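Local coordinates for particle-associated lyase (Acinetobacter bacteriophage AP22, PDB 4Y9V), which probably cleaves the capsular polysaccharide of Acinetobacter baumannii as a trimeric phage tailspike, acting as a lyase, at residues 573-584 with 604-614. Residues are numbered along the deposited sequence; the frame is centred on the assembly and turned at random. Where two conformers were deposited one is given.
Sequences FFNEDTNVEPLR and WNKKVVTPKTF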
ATOM      1  N   PHE A 573     -50.401  23.330  16.540  1.00  8.09           N
ATOM      2  CA  PHE A 573     -49.294  23.323  17.480  1.00  7.73           C
ATOM      3  C   PHE A 573     -48.971  24.762  17.948  1.00  7.66           C
ATOM      4  O   PHE A 573     -48.732  24.963  19.144  1.00  8.68           O
ATOM      5  CB  PHE A 573     -48.040  22.625  16.888  1.00  7.46           C
ATOM      6  CG  PHE A 573     -46.980  22.416  17.907  1.00  7.33           C
ATOM      7  CD1 PHE A 573     -47.083  21.387  18.836  1.00  8.99           C
ATOM      8  CD2 PHE A 573     -45.876  23.236  17.982  1.00  7.38           C
ATOM      9  CE1 PHE A 573     -46.106  21.202  19.776  1.00 10.00           C
ATOM     10  CE2 PHE A 573     -44.898  23.043  18.945  1.00  7.85           C
ATOM     11  CZ  PHE A 573     -45.027  22.014  19.856  1.00  8.75           C
ATOM     12  N   PHE A 574     -48.946  25.710  17.017  1.00  7.45           N
ATOM     13  CA  PHE A 574     -48.586  27.076  17.325  1.00  7.56           C
ATOM     14  C   PHE A 574     -49.776  28.048  17.344  1.00  7.87           C
ATOM     15  O   PHE A 574     -49.560  29.244  17.502  1.00  9.17           O
ATOM     16  CB  PHE A 574     -47.520  27.616  16.353  1.00  7.69           C
ATOM     17  CG  PHE A 574     -46.165  26.935  16.546  1.00  7.23           C
ATOM     18  CD1 PHE A 574     -45.464  27.061  17.724  1.00  7.38           C
ATOM     19  CD2 PHE A 574     -45.600  26.178  15.520  1.00  7.32           C
ATOM     20  CE1 PHE A 574     -44.224  26.472  17.904  1.00  7.19           C
ATOM     21  CE2 PHE A 574     -44.372  25.562  15.710  1.00  7.28           C
ATOM     22  CZ  PHE A 574     -43.676  25.721  16.874  1.00  7.62           C
ATOM     23  N   ASN A 575     -51.000  27.517  17.214  1.00  8.40           N
ATOM     24  CA  ASN A 575     -52.187  28.371  17.218  1.00  8.70           C
ATOM     25  C   ASN A 575     -53.244  27.823  18.157  1.00 10.15           C
ATOM     26  O   ASN A 575     -53.639  26.670  18.074  1.00 12.43           O
ATOM     27  CB  ASN A 575     -52.799  28.464  15.784  1.00  8.52           C
ATOM     28  CG  ASN A 575     -51.863  29.249  14.920  1.00  8.26           C
ATOM     29  OD1 ASN A 575     -51.845  30.493  14.948  1.00  8.59           O
ATOM     30  ND2 ASN A 575     -50.966  28.556  14.212  1.00  8.06           N
ATOM     31  N   GLU A 576     -53.732  28.763  18.992  1.00 11.42           N
ATOM     32  CA  GLU A 576     -54.799  28.463  19.964  1.00 12.35           C
ATOM     33  C   GLU A 576     -56.135  28.212  19.263  1.00 12.40           C
ATOM     34  O   GLU A 576     -56.940  27.405  19.747  1.00 15.77           O
ATOM     35  CB  GLU A 576     -54.932  29.659  20.907  1.00 14.19           C
ATOM     36  CG  GLU A 576     -53.675  29.809  21.792  1.00 12.40           C
ATOM     37  CD  GLU A 576     -52.435  30.440  21.156  1.00 12.25           C
ATOM     38  OE1 GLU A 576     -52.557  31.177  20.166  1.00 13.56           O
ATOM     39  OE2 GLU A 576     -51.355  30.233  21.658  1.00 13.95           O
ATOM     40  N   ASP A 577     -56.344  28.840  18.109  1.00 12.41           N
ATOM     41  CA  ASP A 577     -57.565  28.701  17.329  1.00 12.90           C
ATOM     42  C   ASP A 577     -57.145  28.876  15.892  1.00 11.72           C
ATOM     43  O   ASP A 577     -56.767  29.943  15.457  1.00 12.64           O
ATOM     44  CB  ASP A 577     -58.579  29.780  17.696  1.00 14.76           C
ATOM     45  CG  ASP A 577     -59.885  29.665  16.967  1.00 16.06           C
ATOM     46  OD1 ASP A 577     -59.953  28.989  15.933  1.00 17.43           O
ATOM     47  OD2 ASP A 577     -60.848  30.294  17.441  1.00 21.24           O
ATOM     48  N   THR A 578     -57.188  27.774  15.082  1.00 11.68           N
ATOM     49  CA  THR A 578     -56.725  27.848  13.728  1.00 11.52           C
ATOM     50  C   THR A 578     -57.676  28.602  12.814  1.00 12.18           C
ATOM     51  O   THR A 578     -57.295  28.831  11.652  1.00 13.42           O
ATOM     52  CB  THR A 578     -56.426  26.447  13.149  1.00 12.67           C
ATOM     53  OG1 THR A 578     -57.647  25.698  13.259  1.00 14.43           O
ATOM     54  CG2 THR A 578     -55.341  25.762  13.946  1.00 14.56           C
ATOM     55  N   ASN A 579     -58.820  29.047  13.265  0.51 13.98           N
ATOM     56  CA  ASN A 579     -59.734  29.903  12.548  0.51 15.71           C
ATOM     57  C   ASN A 579     -59.241  31.347  12.585  0.51 14.87           C
ATOM     58  O   ASN A 579     -59.699  32.143  11.764  0.51 16.83           O
ATOM     59  CB  ASN A 579     -61.127  29.934  13.172  0.51 16.67           C
ATOM     60  CG  ASN A 579     -61.933  28.680  12.998  0.51 17.36           C
ATOM     61  OD1 ASN A 579     -61.643  27.816  12.206  0.51 22.22           O
ATOM     62  ND2 ASN A 579     -63.005  28.713  13.816  0.51 23.25           N
ATOM     63  N   VAL A 580     -58.369  31.653  13.536  1.00 15.80           N
ATOM     64  CA  VAL A 580     -57.903  33.055  13.726  1.00 15.60           C
ATOM     65  C   VAL A 580     -56.647  33.254  12.933  1.00 15.67           C
ATOM     66  O   VAL A 580     -55.622  32.566  13.145  1.00 16.14           O
ATOM     67  CB  VAL A 580     -57.602  33.367  15.194  1.00 17.65           C
ATOM     68  CG1 VAL A 580     -56.874  34.685  15.405  1.00 20.90           C
ATOM     69  CG2 VAL A 580     -58.901  33.432  15.982  1.00 21.55           C
ATOM     70  N   GLU A 581     -56.730  34.228  11.962  1.00 15.28           N
ATOM     71  CA  GLU A 581     -55.675  34.592  11.059  1.00 15.85           C
ATOM     72  C   GLU A 581     -55.228  36.036  11.234  1.00 17.60           C
ATOM     73  O   GLU A 581     -56.046  36.860  11.692  1.00 21.02           O
ATOM     74  CB  GLU A 581     -56.043  34.449   9.578  1.00 17.20           C
ATOM     75  CG  GLU A 581     -56.431  32.940   9.315  1.00 19.28           C
ATOM     76  CD  GLU A 581     -56.420  32.625   7.831  1.00 21.40           C
ATOM     77  OE1 GLU A 581     -56.314  31.422   7.545  1.00 22.52           O
ATOM     78  OE2 GLU A 581     -56.412  33.454   6.906  1.00 26.77           O
ATOM     79  N   PRO A 582     -53.948  36.368  10.980  1.00 17.59           N
ATOM     80  CA  PRO A 582     -52.870  35.466  10.567  1.00 14.95           C
ATOM     81  C   PRO A 582     -52.630  34.355  11.568  1.00 11.24           C
ATOM     82  O   PRO A 582     -52.810  34.510  12.780  1.00 13.98           O
ATOM     83  CB  PRO A 582     -51.654  36.421  10.544  1.00 19.28           C
ATOM     84  CG  PRO A 582     -52.171  37.774  10.791  1.00 20.42           C
ATOM     85  CD  PRO A 582     -53.567  37.780  11.157  1.00 20.35           C
ATOM     86  N   LEU A 583     -52.183  33.226  11.042  1.00  8.90           N
ATOM     87  CA  LEU A 583     -51.746  32.088  11.838  1.00  7.99           C
ATOM     88  C   LEU A 583     -50.279  32.302  12.230  1.00  7.48           C
ATOM     89  O   LEU A 583     -49.461  32.719  11.418  1.00  8.16           O
ATOM     90  CB  LEU A 583     -51.860  30.823  11.031  1.00  8.68           C
ATOM     91  CG  LEU A 583     -53.311  30.420  10.711  1.00  9.81           C
ATOM     92  CD1 LEU A 583     -53.386  29.667   9.416  1.00 14.88           C
ATOM     93  CD2 LEU A 583     -53.949  29.702  11.898  1.00 17.20           C
ATOM     94  N   ARG A 584     -49.980  32.004  13.509  1.00  7.53           N
ATOM     95  CA  ARG A 584     -48.616  32.054  14.010  1.00  7.31           C
ATOM     96  C   ARG A 584     -47.775  30.929  13.380  1.00  7.13           C
ATOM     97  O   ARG A 584     -48.209  29.788  13.363  1.00  7.95           O
ATOM     98  CB  ARG A 584     -48.654  31.880  15.521  1.00  7.62           C
ATOM     99  CG  ARG A 584     -47.292  32.022  16.196  1.00  7.62           C
ATOM    100  CD  ARG A 584     -47.390  31.926  17.685  1.00  8.14           C
ATOM    101  NE  ARG A 584     -48.143  33.000  18.332  1.00  8.42           N
ATOM    102  CZ  ARG A 584     -49.418  32.936  18.727  1.00  8.44           C
ATOM    103  NH1 ARG A 584     -50.206  31.875  18.482  1.00  8.98           N
ATOM    104  NH2 ARG A 584     -49.940  33.976  19.349  1.00  9.38           N
ATOM    105  N   TRP A 604     -41.141  35.264  15.482  1.00  6.66           N
ATOM    106  CA  TRP A 604     -42.576  35.036  15.438  1.00  6.83           C
ATOM    107  C   TRP A 604     -43.282  36.128  14.645  1.00  7.04           C
ATOM    108  O   TRP A 604     -42.952  37.325  14.814  1.00  8.17           O
ATOM    109  CB  TRP A 604     -43.166  34.999  16.873  1.00  7.43           C
ATOM    110  CG  TRP A 604     -42.576  33.914  17.705  1.00  6.90           C
ATOM    111  CD1 TRP A 604     -41.686  34.059  18.724  1.00  7.36           C
ATOM    112  CD2 TRP A 604     -42.843  32.499  17.586  1.00  6.70           C
ATOM    113  NE1 TRP A 604     -41.360  32.820  19.257  1.00  7.26           N
ATOM    114  CE2 TRP A 604     -42.049  31.864  18.568  1.00  6.75           C
ATOM    115  CE3 TRP A 604     -43.631  31.732  16.753  1.00  7.15           C
ATOM    116  CZ2 TRP A 604     -42.045  30.467  18.730  1.00  7.20           C
ATOM    117  CZ3 TRP A 604     -43.643  30.344  16.897  1.00  7.50           C
ATOM    118  CH2 TRP A 604     -42.839  29.743  17.891  1.00  7.38           C
ATOM    119  N   ASN A 605     -44.282  35.774  13.879  1.00  7.40           N
ATOM    120  CA  ASN A 605     -45.143  36.777  13.244  1.00  7.68           C
ATOM    121  C   ASN A 605     -46.224  37.308  14.163  1.00  8.63           C
ATOM    122  O   ASN A 605     -46.808  38.344  13.857  1.00  9.86           O
ATOM    123  CB  ASN A 605     -45.736  36.254  11.920  1.00  8.16           C
ATOM    124  CG  ASN A 605     -46.589  35.012  12.098  1.00  8.31           C
ATOM    125  OD1 ASN A 605     -46.349  34.178  12.971  1.00  8.53           O
ATOM    126  ND2 ASN A 605     -47.586  34.875  11.225  1.00  9.07           N
ATOM    127  N   LYS A 606     -46.531  36.677  15.266  0.50  8.82           N
ATOM    128  CA  LYS A 606     -47.382  37.330  16.279  0.50 10.45           C
ATOM    129  C   LYS A 606     -46.900  36.689  17.582  0.50  8.61           C
ATOM    130  O   LYS A 606     -46.609  35.493  17.697  0.50  9.08           O
ATOM    131  CB  LYS A 606     -48.877  37.243  16.020  0.50 11.47           C
ATOM    132  CG  LYS A 606     -49.409  35.848  16.014  0.50 11.79           C
ATOM    133  CD  LYS A 606     -50.889  35.828  16.297  0.50 13.93           C
ATOM    134  CE  LYS A 606     -51.692  34.656  15.850  0.50 15.28           C
ATOM    135  NZ  LYS A 606     -53.182  34.844  15.987  0.50 16.17           N
ATOM    136  N   LYS A 607     -46.837  37.568  18.577  1.00  9.69           N
ATOM    137  CA  LYS A 607     -46.181  37.282  19.825  1.00  9.79           C
ATOM    138  C   LYS A 607     -46.853  36.083  20.494  1.00  8.59           C
ATOM    139  O   LYS A 607     -48.064  35.849  20.405  1.00  9.06           O
ATOM    140  CB  LYS A 607     -46.124  38.477  20.764  1.00 13.34           C
ATOM    141  CG  LYS A 607     -47.272  38.838  21.558  1.00 14.75           C
ATOM    142  CD  LYS A 607     -47.012  40.073  22.425  1.00 17.09           C
ATOM    143  CE  LYS A 607     -48.368  40.535  23.006  1.00 20.04           C
ATOM    144  NZ  LYS A 607     -48.116  41.682  23.885  1.00 32.89           N
ATOM    145  N   VAL A 608     -46.038  35.312  21.204  1.00  8.89           N
ATOM    146  CA  VAL A 608     -46.466  34.071  21.780  1.00  8.62           C
ATOM    147  C   VAL A 608     -47.468  34.282  22.909  1.00  9.44           C
ATOM    148  O   VAL A 608     -47.291  35.144  23.763  1.00 10.64           O
ATOM    149  CB  VAL A 608     -45.240  33.270  22.296  1.00  8.49           C
ATOM    150  CG1 VAL A 608     -45.568  32.084  23.108  1.00  8.91           C
ATOM    151  CG2 VAL A 608     -44.375  32.855  21.062  1.00  9.58           C
ATOM    152  N   VAL A 609     -48.499  33.418  22.919  1.00  9.53           N
ATOM    153  CA  VAL A 609     -49.499  33.330  23.958  1.00 10.72           C
ATOM    154  C   VAL A 609     -49.328  32.069  24.788  1.00 11.19           C
ATOM    155  O   VAL A 609     -49.561  32.101  25.989  1.00 13.73           O
ATOM    156  CB  VAL A 609     -50.895  33.446  23.335  1.00 11.51           C
ATOM    157  CG1 VAL A 609     -51.989  33.106  24.362  1.00 16.14           C
ATOM    158  CG2 VAL A 609     -51.142  34.809  22.733  1.00 12.74           C
ATOM    159  N   THR A 610     -48.967  30.944  24.169  1.00 10.18           N
ATOM    160  CA  THR A 610     -48.870  29.664  24.833  1.00 10.56           C
ATOM    161  C   THR A 610     -47.446  29.149  24.700  1.00  9.29           C
ATOM    162  O   THR A 610     -46.987  28.929  23.549  1.00  8.96           O
ATOM    163  CB  THR A 610     -49.820  28.632  24.152  1.00 11.22           C
ATOM    164  OG1 THR A 610     -51.149  29.150  24.148  1.00 13.27           O
ATOM    165  CG2 THR A 610     -49.862  27.289  24.838  1.00 13.00           C
ATOM    166  N   PRO A 611     -46.738  28.913  25.761  1.00  9.39           N
ATOM    167  CA  PRO A 611     -45.379  28.320  25.668  1.00  8.56           C
ATOM    168  C   PRO A 611     -45.439  26.972  24.923  1.00  8.33           C
ATOM    169  O   PRO A 611     -46.333  26.157  25.165  1.00  9.97           O
ATOM    170  CB  PRO A 611     -44.968  28.115  27.131  1.00 10.41           C
ATOM    171  CG  PRO A 611     -45.697  29.234  27.849  1.00 13.18           C
ATOM    172  CD  PRO A 611     -47.072  29.215  27.188  1.00 11.47           C
ATOM    173  N   LYS A 612     -44.425  26.751  24.084  0.51  7.30           N
ATOM    174  CA  LYS A 612     -44.247  25.521  23.338  0.51  7.37           C
ATOM    175  C   LYS A 612     -42.773  25.101  23.344  0.51  7.04           C
ATOM    176  O   LYS A 612     -41.912  25.956  23.189  0.51  6.92           O
ATOM    177  CB  LYS A 612     -44.655  25.671  21.860  0.51  8.03           C
ATOM    178  CG  LYS A 612     -46.127  25.889  21.617  0.51  8.56           C
ATOM    179  CD  LYS A 612     -46.958  24.682  21.751  0.51  9.47           C
ATOM    180  CE  LYS A 612     -48.391  24.965  22.181  0.51 11.05           C
ATOM    181  NZ  LYS A 612     -49.249  23.886  21.628  0.51 10.46           N
ATOM    182  N   THR A 613     -42.538  23.792  23.470  1.00  7.19           N
ATOM    183  CA  THR A 613     -41.190  23.225  23.426  1.00  6.62           C
ATOM    184  C   THR A 613     -40.991  22.520  22.096  1.00  6.31           C
ATOM    185  O   THR A 613     -41.849  21.712  21.662  1.00  7.08           O
ATOM    186  CB  THR A 613     -40.975  22.250  24.610  1.00  6.61           C
ATOM    187  OG1 THR A 613     -41.161  22.956  25.835  1.00  7.41           O
ATOM    188  CG2 THR A 613     -39.606  21.621  24.573  1.00  7.59           C
ATOM    189  N   PHE A 614     -39.872  22.810  21.422  1.00  6.06           N
ATOM    190  CA  PHE A 614     -39.615  22.273  20.084  1.00  6.17           C
ATOM    191  C   PHE A 614     -38.128  22.355  19.812  1.00  5.58           C
ATOM    192  O   PHE A 614     -37.368  22.909  20.608  1.00  6.67           O
ATOM    193  CB  PHE A 614     -40.490  22.979  19.038  1.00  6.93           C
ATOM    194  CG  PHE A 614     -40.275  24.502  19.034  1.00  7.03           C
ATOM    195  CD1 PHE A 614     -39.301  25.058  18.244  1.00  8.23           C
ATOM    196  CD2 PHE A 614     -41.064  25.305  19.825  1.00  7.77           C
ATOM    197  CE1 PHE A 614     -39.102  26.436  18.269  1.00  9.60           C
ATOM    198  CE2 PHE A 614     -40.871  26.673  19.847  1.00  8.71           C
ATOM    199  CZ  PHE A 614     -39.885  27.237  19.060  1.00  9.00           C
TER
HETATM  200  O   HOH W   1     -54.049  32.147  15.296  0.81 11.76           O
HETATM  201  O   HOH W   2     -48.898  31.223  21.236  1.00  9.41           O
HETATM  202  O   HOH W   3     -53.789  36.778  14.201  0.51 17.54           O
HETATM  203  O   HOH W   4     -52.802  34.588  18.823  0.39 16.77           O
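K612 sets CD over one face of the F573 ring, 3.9 Å from the ring centroid in a CH-pi contact, while T613 O lies at the ring edge. In this one of two modelled conformers the chain bends at chi2 (-76°), and K612 NZ, above the same ring as a cation-pi partner, donates a 2.8 Å hydrogen bond to F573 O. F574 lies between F573 CD2 over one face and W604 CZ3 over the other, with F574 CE1 3.6 Å from W604 CH2, and points its edge at the face of F614 (planes at 87°), completing an aromatic cluster. The R584 guanidinium carries water 2 over one face and the K606 chain over the other, with F574 O and K607 O at its edge. R584 NE reaches K606 O at 3.0 Å and R584 NH2 reaches K607 O at 2.9 Å, whereas NH1 binds F574 O and forms a salt bridge to E576 OE1, so the group clasps both loops. E576 OE2 accepts from T610 OG1 (2.7 Å) on its anti lone pair. N605 ND2 makes a nearly straight bond to L583 O (2.9 Å, 172°). Both loops belong to the C-terminal Ig-like domain: the first leads into strand 586-594, the second joins strands 597-604 and 613-623. W569 packs on F573, F574 and F614, and at the trimer interface P582 and N605 meet their counterparts in the neighbouring subunits.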